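Local coordinates for protein adenosine kinase (Sinorhizobium meliloti, PDB 3UBO) that probably transfers a phosphate from a nucleotide to the hydroxyl of a nucleoside or sugar as a pfkB-family kinase, and binds adenosine and ADP, at residues A[31-34]-A[35-38]; A[162-165]-A[166-169]; A[300-303]-A[304-307]; A[318-322]-A[323-327]. One frame throughout, in Å; residues are numbered along the deposited sequence.

Interaction 1: A[31-34]-A[35-38]; sequences GIIK and GAMN. With ADN (adenosine), chain C.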
loop_
_atom_site.group_PDB
_atom_site.type_symbol
_atom_site.label_atom_id
_atom_site.label_comp_id
_atom_site.label_asym_id
_atom_site.label_seq_id
_atom_site.Cartn_x
_atom_site.Cartn_y
_atom_site.Cartn_z
ATOM N N GLY A 31 -21.568 3.346 13.070
ATOM C CA GLY A 31 -22.265 2.078 13.228
ATOM C C GLY A 31 -21.511 0.921 12.573
ATOM O O GLY A 31 -22.132 0.035 11.981
ATOM N N ILE A 32 -20.180 0.933 12.655
ATOM C CA ILE A 32 -19.373 -0.168 12.171
ATOM C C ILE A 32 -19.091 -1.117 13.331
ATOM O O ILE A 32 -18.821 -0.662 14.457
ATOM C CB ILE A 32 -18.023 0.338 11.754
ATOM C CG1 ILE A 32 -18.167 1.493 10.781
ATOM C CG2 ILE A 32 -17.122 -0.801 11.307
ATOM C CD1 ILE A 32 -16.918 1.813 9.962
ATOM N N ILE A 33 -19.133 -2.433 13.082
ATOM C CA ILE A 33 -18.859 -3.408 14.184
ATOM C C ILE A 33 -17.360 -3.593 14.379
ATOM O O ILE A 33 -16.640 -3.900 13.429
ATOM C CB ILE A 33 -19.580 -4.790 13.955
ATOM C CG1 ILE A 33 -21.014 -4.526 13.494
ATOM C CG2 ILE A 33 -19.481 -5.747 15.218
ATOM C CD1 ILE A 33 -21.735 -5.762 13.288
ATOM N N LYS A 34 -16.866 -3.343 15.579
ATOM C CA LYS A 34 -15.432 -3.490 15.762
ATOM C C LYS A 34 -15.079 -4.975 15.604
ATOM O O LYS A 34 -15.703 -5.811 16.236
ATOM C CB LYS A 34 -15.024 -2.987 17.125
ATOM C CG LYS A 34 -13.528 -2.775 17.239
ATOM C CD LYS A 34 -13.070 -2.260 18.572
ATOM C CE LYS A 34 -11.536 -2.151 18.642
ATOM N NZ LYS A 34 -11.061 -1.538 19.976
ATOM N N GLY A 35 -14.100 -5.275 14.772
ATOM C CA GLY A 35 -13.583 -6.612 14.650
ATOM C C GLY A 35 -14.188 -7.415 13.537
ATOM O O GLY A 35 -13.583 -8.330 13.030
ATOM N N ALA A 36 -15.389 -7.051 13.154
ATOM C CA ALA A 36 -16.186 -7.836 12.242
ATOM C C ALA A 36 -15.961 -7.513 10.787
ATOM O O ALA A 36 -15.226 -6.615 10.456
ATOM C CB ALA A 36 -17.624 -7.633 12.573
HETATM N N MSE A 37 -16.628 -8.248 9.921
HETATM C CA MSE A 37 -16.691 -7.881 8.539
HETATM C C MSE A 37 -18.071 -7.398 8.286
HETATM O O MSE A 37 -19.018 -8.116 8.467
HETATM C CB MSE A 37 -16.518 -9.055 7.631
HETATM C CG MSE A 37 -17.800 -9.303 6.920
HETATM SE SE MSE A 37 -17.820 -8.778 5.146
HETATM C CE MSE A 37 -18.741 -10.240 4.509
ATOM N N ASN A 38 -18.160 -6.126 7.914
ATOM C CA ASN A 38 -19.430 -5.471 7.653
ATOM C C ASN A 38 -19.710 -5.440 6.162
ATOM O O ASN A 38 -18.846 -5.083 5.361
ATOM C CB ASN A 38 -19.429 -4.051 8.220
ATOM C CG ASN A 38 -19.030 -4.007 9.682
ATOM O OD1 ASN A 38 -19.855 -3.745 10.556
ATOM N ND2 ASN A 38 -17.755 -4.266 9.955
HETATM O "O5'" ADN C . -9.127 -11.529 7.333
HETATM C "C5'" ADN C . -8.210 -10.719 6.506
HETATM C "C4'" ADN C . -8.793 -10.311 5.109
HETATM O "O4'" ADN C . -10.222 -10.383 5.046
HETATM C "C3'" ADN C . -8.454 -8.978 4.260
HETATM O "O3'" ADN C . -7.253 -8.749 3.563
HETATM C "C2'" ADN C . -9.728 -8.817 3.364
HETATM O "O2'" ADN C . -9.489 -8.632 1.952
HETATM C "C1'" ADN C . -10.497 -10.021 3.739
HETATM N N9 ADN C . -11.969 -9.780 3.647
HETATM C C8 ADN C . -12.809 -8.792 4.237
HETATM N N7 ADN C . -14.169 -9.085 3.952
HETATM C C5 ADN C . -14.162 -10.269 3.192
HETATM C C6 ADN C . -15.204 -11.032 2.597
HETATM N N6 ADN C . -16.589 -10.673 2.747
HETATM N N1 ADN C . -14.838 -12.220 1.865
HETATM C C2 ADN C . -13.463 -12.603 1.743
HETATM N N3 ADN C . -12.395 -11.872 2.319
HETATM C C4 ADN C . -12.780 -10.703 3.016
#
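Asn38 reaches back across a tight turn to hold the backbone of Ile33. Its OD1 accepts the Ile33 N-H at 2.9 Å, with an N-H...O angle of 168°. The donor is tilted 24° from the plane of the amide carbonyl. The Asn38 CG stands beside its backbone N (chi1 -53°), which brings the amide over the turn. Its ND2 donates to the Met129 carbonyl on the adjacent strand. Ile32 CG2 meets Asn38 ND2 at 3.8 Å, and the two side chains cross at about a right angle. This is the tight, buried part.

The turn from Ile33 to Ala36 is a type II beta turn, with Gly35 at its third position at positive phi. Its closing bond, Ala36 N to Ile33 O, is weak at 3.4 Å. Ile33 CB packs on Ala36 CB at 3.7 Å.

The exposed side is looser. Lys34 extends away from the turn, and its NZ forms salt bridges with Asp24 and Asp124. Met37 points away from the turn into the adenosine pocket. Helix 24-29 lies against Ile32 and Lys34, and helix 192-197 against Ile33 and Ala36. Strand 37-39 leaves the turn as an edge of the mixed sheet, parallel to strand 127-132.

Interaction 2: A[162-165]-A[166-169]; sequences WDPP and RAKD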
loop_
_atom_site.group_PDB
_atom_site.type_symbol
_atom_site.label_atom_id
_atom_site.label_comp_id
_atom_site.label_asym_id
_atom_site.label_seq_id
_atom_site.Cartn_x
_atom_site.Cartn_y
_atom_site.Cartn_z
ATOM N N TRP A 162 -20.529 -17.782 1.231
ATOM C CA TRP A 162 -21.959 -17.955 1.317
ATOM C C TRP A 162 -22.750 -16.697 0.928
ATOM O O TRP A 162 -23.810 -16.821 0.288
ATOM C CB TRP A 162 -22.397 -18.664 2.617
ATOM C CG TRP A 162 -22.375 -20.128 2.315
ATOM C CD1 TRP A 162 -23.428 -21.013 2.400
ATOM C CD2 TRP A 162 -21.277 -20.863 1.705
ATOM N NE1 TRP A 162 -23.039 -22.258 1.913
ATOM C CE2 TRP A 162 -21.735 -22.197 1.482
ATOM C CE3 TRP A 162 -19.954 -20.519 1.319
ATOM C CZ2 TRP A 162 -20.913 -23.197 0.907
ATOM C CZ3 TRP A 162 -19.135 -21.509 0.733
ATOM C CH2 TRP A 162 -19.622 -22.845 0.549
ATOM N N ASP A 163 -22.190 -15.512 1.219
ATOM C CA ASP A 163 -22.861 -14.228 1.004
ATOM C C ASP A 163 -23.265 -14.001 -0.440
ATOM O O ASP A 163 -24.442 -13.689 -0.703
ATOM C CB ASP A 163 -22.035 -13.039 1.542
ATOM C CG ASP A 163 -22.066 -12.950 3.057
ATOM O OD1 ASP A 163 -23.168 -13.172 3.617
ATOM O OD2 ASP A 163 -20.995 -12.707 3.689
ATOM N N PRO A 164 -22.314 -14.135 -1.388
ATOM C CA PRO A 164 -22.756 -13.955 -2.771
ATOM C C PRO A 164 -23.861 -14.971 -3.137
ATOM O O PRO A 164 -24.362 -15.727 -2.280
ATOM C CB PRO A 164 -21.470 -14.153 -3.613
ATOM C CG PRO A 164 -20.360 -14.255 -2.719
ATOM C CD PRO A 164 -20.845 -14.183 -1.269
ATOM N N PRO A 165 -24.294 -14.964 -4.398
ATOM C CA PRO A 165 -25.492 -15.796 -4.618
ATOM C C PRO A 165 -25.133 -17.284 -4.937
ATOM O O PRO A 165 -25.657 -18.226 -4.284
ATOM C CB PRO A 165 -26.188 -15.109 -5.807
ATOM C CG PRO A 165 -25.327 -13.907 -6.179
ATOM C CD PRO A 165 -23.970 -14.109 -5.545
ATOM N N ARG A 166 -24.185 -17.441 -5.875
ATOM C CA ARG A 166 -23.858 -18.697 -6.505
ATOM C C ARG A 166 -22.427 -19.167 -6.296
ATOM O O ARG A 166 -21.846 -19.843 -7.166
ATOM C CB ARG A 166 -24.066 -18.543 -8.004
ATOM C CG ARG A 166 -25.367 -17.881 -8.351
ATOM C CD ARG A 166 -25.199 -17.197 -9.623
ATOM N NE ARG A 166 -24.637 -18.056 -10.679
ATOM C CZ ARG A 166 -23.493 -17.774 -11.319
ATOM N NH1 ARG A 166 -22.826 -16.667 -10.956
ATOM N NH2 ARG A 166 -23.021 -18.557 -12.305
ATOM N N ALA A 167 -21.846 -18.837 -5.157
ATOM C CA ALA A 167 -20.510 -19.319 -4.910
ATOM C C ALA A 167 -20.575 -20.722 -4.313
ATOM O O ALA A 167 -19.870 -21.579 -4.816
ATOM C CB ALA A 167 -19.677 -18.352 -4.067
ATOM N N LYS A 168 -21.403 -20.953 -3.278
ATOM C CA LYS A 168 -21.768 -22.309 -2.817
ATOM C C LYS A 168 -21.898 -23.394 -3.970
ATOM O O LYS A 168 -21.523 -24.562 -3.767
ATOM C CB LYS A 168 -23.050 -22.252 -1.951
ATOM C CG LYS A 168 -24.366 -21.844 -2.714
ATOM C CD LYS A 168 -25.332 -21.046 -1.796
ATOM C CE LYS A 168 -26.478 -21.882 -1.158
ATOM N NZ LYS A 168 -26.866 -21.564 0.311
ATOM N N ASP A 169 -22.387 -23.021 -5.157
ATOM C CA ASP A 169 -22.480 -23.984 -6.289
ATOM C C ASP A 169 -21.170 -24.111 -7.098
ATOM O O ASP A 169 -21.021 -25.022 -7.922
ATOM C CB ASP A 169 -23.654 -23.706 -7.305
ATOM C CG ASP A 169 -24.954 -23.244 -6.618
ATOM O OD1 ASP A 169 -25.325 -23.774 -5.534
ATOM O OD2 ASP A 169 -25.595 -22.302 -7.162
HETATM O O HOH W 1 -22.965 -18.712 -2.372
#
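Lys168 CG sits between its backbone N and carbonyl carbon (chi1 67°), a torsion that sends CG and CD past Pro165 O while CB stays over the indole of Trp162. The Trp162 ring is turned by chi2 of -121° and offers a face to the base of that chain. Lys168 CB lies over this face, 4.0 Å from the centroid of the six-membered ring and 29° off its normal. This is a CH-pi contact, displaced toward the rim of the indole. CE2 and CZ2 of Trp162 are each 3.7 Å from Lys168 CB. Further out, the lysine chain bends at each later torsion, and Lys168 CD passes 3.8 Å from Pro165 O.

Pro164 and Pro165 lie in the turn between these residues. Pro164 CG touches Ala167 CB at 4.4 Å, a light apolar contact. Arg166 folds its CG alongside Pro165, 3.9 Å from Pro165 CB. Its guanidinium then leads away to a salt bridge with Glu142.

A water joins the two segments within the turn. It accepts from Lys168 N at 2.9 Å and can donate to Pro164 O, 3.3 Å away, though other acceptors compete for its protons.

The segment links strand 152-158 to helix 168-179. Tyr198 and Phe202 meet the Trp162 ring edge-to-face, and the ring is buried.

No direct hydrogen bond crosses between the segments. Apolar contact and a bridging water hold the loop folded against the residues leading into helix 168-179. The Lys168 methylene probably gains from the electron-rich indole face, while its NZ makes a long, weak ion pair with Glu201.

Interaction 3: A[300-303]-A[304-307]; sequences SKLG and NLAA. With ADP (adenosine-5'-diphosphate), chain D.
Helix 296-311 forms part of the ADP pocket, and this contact spans about two of its turns. The backbone carries the regular i to i+4 ladder. Asn304 N bonds Ser300 O at 3.0 Å, and Leu305 N bonds Lys301 O at 3.0 Å. The bond from Ala307 N to Gly303 O, 3.0 Å, is almost straight, at 177°. Ala306 N bonds Leu302 O at 3.2 Å from above the carbonyl plane. It also has a weak bond to Gly303 O, which thus receives two N-H groups.

On the outer side of the helix, Leu302 and Leu305 point the same way. Leu305 CG stands anti to the backbone N (chi1 169°), which lays the side chain alongside Leu302. Leu302 CD2 and Leu305 CD2 meet at 4.2 Å. Leu302 also rests on Phe288 of helix 278-290.

The ligand side carries Asn304 and Ala307. Asn304 CB comes within 3.2 Å of the ADP ribose O2'. Ser300 and Asn304 both touch Tyr282 and Val264.

Ser249 OG and Gly252 O hydrogen-bond the nucleotide. Ala307 belongs to the pocket, but its exact approach is doubtful. The helix therefore sets the Asn304 side chain beside the ribose O2', its amide orientation uncertain, on a backbone whose amides are bonded along the helix.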
loop_
_atom_site.group_PDB
_atom_site.type_symbol
_atom_site.label_atom_id
_atom_site.label_comp_id
_atom_site.label_asym_id
_atom_site.label_seq_id
_atom_site.Cartn_x
_atom_site.Cartn_y
_atom_site.Cartn_z
ATOM N N SER A 300 1.113 -26.315 13.550
ATOM C CA SER A 300 0.688 -25.158 14.292
ATOM C C SER A 300 1.842 -24.160 14.279
ATOM O O SER A 300 1.633 -22.958 14.273
ATOM C CB SER A 300 0.342 -25.513 15.720
ATOM O OG SER A 300 -0.715 -26.406 15.779
ATOM N N LYS A 301 3.070 -24.651 14.265
ATOM C CA LYS A 301 4.208 -23.735 14.442
ATOM C C LYS A 301 4.266 -22.869 13.201
ATOM O O LYS A 301 4.369 -21.648 13.285
ATOM C CB LYS A 301 5.562 -24.451 14.723
ATOM C CG LYS A 301 5.760 -24.877 16.184
ATOM C CD LYS A 301 7.085 -25.627 16.369
ATOM C CE LYS A 301 7.154 -26.471 17.683
ATOM N NZ LYS A 301 7.523 -25.804 19.057
ATOM N N LEU A 302 4.157 -23.511 12.041
ATOM C CA LEU A 302 4.247 -22.768 10.794
ATOM C C LEU A 302 3.095 -21.760 10.754
ATOM O O LEU A 302 3.235 -20.669 10.207
ATOM C CB LEU A 302 4.251 -23.707 9.615
ATOM C CG LEU A 302 5.672 -24.168 9.371
ATOM C CD1 LEU A 302 5.658 -25.401 8.516
ATOM C CD2 LEU A 302 6.514 -23.036 8.745
ATOM N N GLY A 303 1.999 -22.123 11.421
ATOM C CA GLY A 303 0.861 -21.253 11.585
ATOM C C GLY A 303 1.208 -19.941 12.251
ATOM O O GLY A 303 1.145 -18.872 11.608
ATOM N N ASN A 304 1.568 -20.028 13.535
ATOM C CA ASN A 304 1.807 -18.838 14.314
ATOM C C ASN A 304 2.943 -18.010 13.725
ATOM O O ASN A 304 2.808 -16.828 13.533
ATOM C CB ASN A 304 2.019 -19.206 15.742
ATOM C CG ASN A 304 0.864 -19.965 16.297
ATOM O OD1 ASN A 304 0.966 -21.163 16.502
ATOM N ND2 ASN A 304 -0.253 -19.296 16.522
ATOM N N LEU A 305 4.043 -18.659 13.364
ATOM C CA LEU A 305 5.147 -17.958 12.711
ATOM C C LEU A 305 4.682 -17.025 11.582
ATOM O O LEU A 305 5.141 -15.888 11.479
ATOM C CB LEU A 305 6.171 -18.960 12.172
ATOM C CG LEU A 305 7.240 -18.398 11.233
ATOM C CD1 LEU A 305 8.214 -17.512 11.994
ATOM C CD2 LEU A 305 7.976 -19.522 10.520
ATOM N N ALA A 306 3.773 -17.516 10.741
ATOM C CA ALA A 306 3.273 -16.763 9.563
ATOM C C ALA A 306 2.283 -15.673 9.954
ATOM O O ALA A 306 2.400 -14.566 9.466
ATOM C CB ALA A 306 2.656 -17.686 8.545
ATOM N N ALA A 307 1.322 -16.010 10.819
ATOM C CA ALA A 307 0.413 -15.056 11.390
ATOM C C ALA A 307 1.187 -13.813 11.922
ATOM O O ALA A 307 0.948 -12.641 11.516
ATOM C CB ALA A 307 -0.370 -15.735 12.483
HETATM P PB ADP D . -8.274 -13.886 13.718
HETATM O O1B ADP D . -9.661 -13.037 14.048
HETATM O O2B ADP D . -8.432 -15.242 12.744
HETATM O O3B ADP D . -7.245 -13.001 13.110
HETATM P PA ADP D . -6.714 -14.783 16.236
HETATM O O1A ADP D . -7.017 -13.862 17.567
HETATM O O2A ADP D . -6.847 -16.199 16.579
HETATM O O3A ADP D . -8.033 -14.234 15.336
HETATM O "O5'" ADP D . -5.196 -14.593 15.541
HETATM C "C5'" ADP D . -4.819 -15.402 14.433
HETATM C "C4'" ADP D . -3.315 -15.827 14.487
HETATM O "O4'" ADP D . -2.270 -14.762 14.285
HETATM C "C3'" ADP D . -2.779 -16.515 15.852
HETATM O "O3'" ADP D . -3.195 -17.824 16.198
HETATM C "C2'" ADP D . -1.317 -16.102 15.970
HETATM O "O2'" ADP D . -0.269 -16.934 15.450
HETATM C "C1'" ADP D . -1.428 -14.697 15.449
HETATM N N9 ADP D . -1.849 -13.694 16.476
HETATM C C8 ADP D . -3.088 -13.124 16.668
HETATM N N7 ADP D . -3.031 -12.194 17.789
HETATM C C5 ADP D . -1.703 -12.227 18.304
HETATM C C6 ADP D . -1.046 -11.492 19.403
HETATM N N6 ADP D . -1.804 -10.489 20.175
HETATM N N1 ADP D . 0.275 -11.705 19.653
HETATM C C2 ADP D . 1.024 -12.605 18.876
HETATM N N3 ADP D . 0.396 -13.345 17.808
HETATM C C4 ADP D . -0.950 -13.129 17.526
#

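Interaction 4: A[318-322]-A[323-327]; sequences PLVSL and ATAAR
The backbone turns from an extended residue, Val320, through Ser321 into the first turn of helix 322-336. Ser321 is the N-cap. Its OG accepts the Thr324 N-H at 3.0 Å, and the bond is nearly straight at 170°. The hydroxyl oxygen gets there because it stands anti to the backbone N, with chi1 of 160°. This capping bond serves an amide that lacks a carbonyl partner one turn earlier in the helix.

The Ser321 carbonyl starts the helical ladder by accepting Ala325 N at 3.0 Å. Leu322 O then takes Ala326 N at 2.9 Å, with the donor tilted 34° from the carbonyl plane. Ser321 OG also lies against carbon: Ala323 CB and Thr324 CB are each 3.5 Å from it.

Leu322 points away from the turn and is buried, touching Leu73 of helix 62-73. Ser72 of that helix also makes a backbone hydrogen bond with Ala323. The start of the C-terminal helix is thus joined to an earlier helix of the chain.

Val320 is exposed, though it packs on Arg21 of the second subunit. Within the contact, Val320 CG2 just meets Ala325 CB, at 4.5 Å.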
loop_
_atom_site.group_PDB
_atom_site.type_symbol
_atom_site.label_atom_id
_atom_site.label_comp_id
_atom_site.label_asym_id
_atom_site.label_seq_id
_atom_site.Cartn_x
_atom_site.Cartn_y
_atom_site.Cartn_z
ATOM N N PRO A 318 2.519 -10.739 3.003
ATOM C CA PRO A 318 3.999 -10.609 2.963
ATOM C C PRO A 318 4.395 -10.118 1.604
ATOM O O PRO A 318 3.931 -10.686 0.680
ATOM C CB PRO A 318 4.478 -12.063 3.072
ATOM C CG PRO A 318 3.177 -12.897 2.668
ATOM C CD PRO A 318 2.079 -12.115 3.299
ATOM N N LEU A 319 5.206 -9.108 1.451
ATOM C CA LEU A 319 5.508 -8.590 0.114
ATOM C C LEU A 319 6.838 -9.131 -0.425
ATOM O O LEU A 319 7.362 -8.684 -1.486
ATOM C CB LEU A 319 5.549 -7.057 0.156
ATOM C CG LEU A 319 4.312 -6.440 0.833
ATOM C CD1 LEU A 319 4.513 -4.897 1.071
ATOM C CD2 LEU A 319 2.976 -6.767 0.061
ATOM N N VAL A 320 7.390 -10.077 0.337
ATOM C CA VAL A 320 8.604 -10.798 -0.043
ATOM C C VAL A 320 8.446 -12.217 0.520
ATOM O O VAL A 320 7.755 -12.415 1.571
ATOM C CB VAL A 320 9.896 -10.124 0.497
ATOM C CG1 VAL A 320 10.101 -8.710 -0.132
ATOM C CG2 VAL A 320 9.859 -10.098 2.014
ATOM N N SER A 321 9.037 -13.185 -0.204
ATOM C CA SER A 321 9.091 -14.587 0.218
ATOM C C SER A 321 9.336 -14.790 1.769
ATOM O O SER A 321 10.446 -14.497 2.278
ATOM C CB SER A 321 10.218 -15.257 -0.571
ATOM O OG SER A 321 10.632 -16.451 0.078
ATOM N N LEU A 322 8.337 -15.261 2.522
ATOM C CA LEU A 322 8.611 -15.669 3.909
ATOM C C LEU A 322 9.632 -16.820 4.002
ATOM O O LEU A 322 10.342 -16.974 4.994
ATOM C CB LEU A 322 7.356 -16.172 4.591
ATOM C CG LEU A 322 6.280 -15.136 4.812
ATOM C CD1 LEU A 322 5.391 -15.492 6.076
ATOM C CD2 LEU A 322 7.027 -13.807 4.965
ATOM N N ALA A 323 9.660 -17.688 2.993
ATOM C CA ALA A 323 10.698 -18.716 2.999
ATOM C C ALA A 323 12.080 -18.030 3.241
ATOM O O ALA A 323 12.707 -18.243 4.306
ATOM C CB ALA A 323 10.664 -19.546 1.679
ATOM N N THR A 324 12.496 -17.195 2.279
ATOM C CA THR A 324 13.757 -16.479 2.286
ATOM C C THR A 324 13.996 -15.485 3.469
ATOM O O THR A 324 15.107 -15.371 3.971
ATOM C CB THR A 324 13.931 -15.728 0.949
ATOM O OG1 THR A 324 14.397 -16.650 -0.033
ATOM C CG2 THR A 324 14.955 -14.537 1.054
ATOM N N ALA A 325 12.956 -14.756 3.868
ATOM C CA ALA A 325 13.047 -13.797 4.938
ATOM C C ALA A 325 13.159 -14.518 6.259
ATOM O O ALA A 325 14.054 -14.173 7.071
ATOM C CB ALA A 325 11.848 -12.819 4.955
ATOM N N ALA A 326 12.285 -15.499 6.517
ATOM C CA ALA A 326 12.280 -16.056 7.896
ATOM C C ALA A 326 13.619 -16.765 8.226
ATOM O O ALA A 326 14.261 -16.514 9.242
ATOM C CB ALA A 326 11.076 -16.948 8.164
ATOM N N ARG A 327 14.052 -17.609 7.296
ATOM C CA ARG A 327 15.405 -18.167 7.305
ATOM C C ARG A 327 16.493 -17.109 7.557
ATOM O O ARG A 327 17.249 -17.233 8.521
ATOM C CB ARG A 327 15.670 -18.890 5.970
ATOM C CG ARG A 327 16.669 -19.992 6.057
ATOM C CD ARG A 327 17.402 -20.111 4.740
ATOM N NE ARG A 327 17.490 -18.832 4.012
ATOM C CZ ARG A 327 17.501 -18.710 2.663
ATOM N NH1 ARG A 327 17.435 -19.803 1.865
ATOM N NH2 ARG A 327 17.574 -17.483 2.098
#

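The four contacts follow one another along the chain; none nests in or crosses another. Each is local: a beta turn, a loop leading into a helix, a stretch within a helix and a helix N-cap. Interaction 1 comes first and leads from helix 24-29 into the mixed sheet. Interaction 2 follows strand 152-158 of the parallel sheet and leads into helix 168-179. These two meet where the Met37 side chain, in the adenosine pocket, packs on Asp163. Interaction 3 lies within helix 296-311 beside ADP, and interaction 4 begins the next helix, 322-336. Their centres are about 13 Å apart, and Ala306 packs on Leu322. Interactions 2 and 3 lie on opposite sides of the chain's centre.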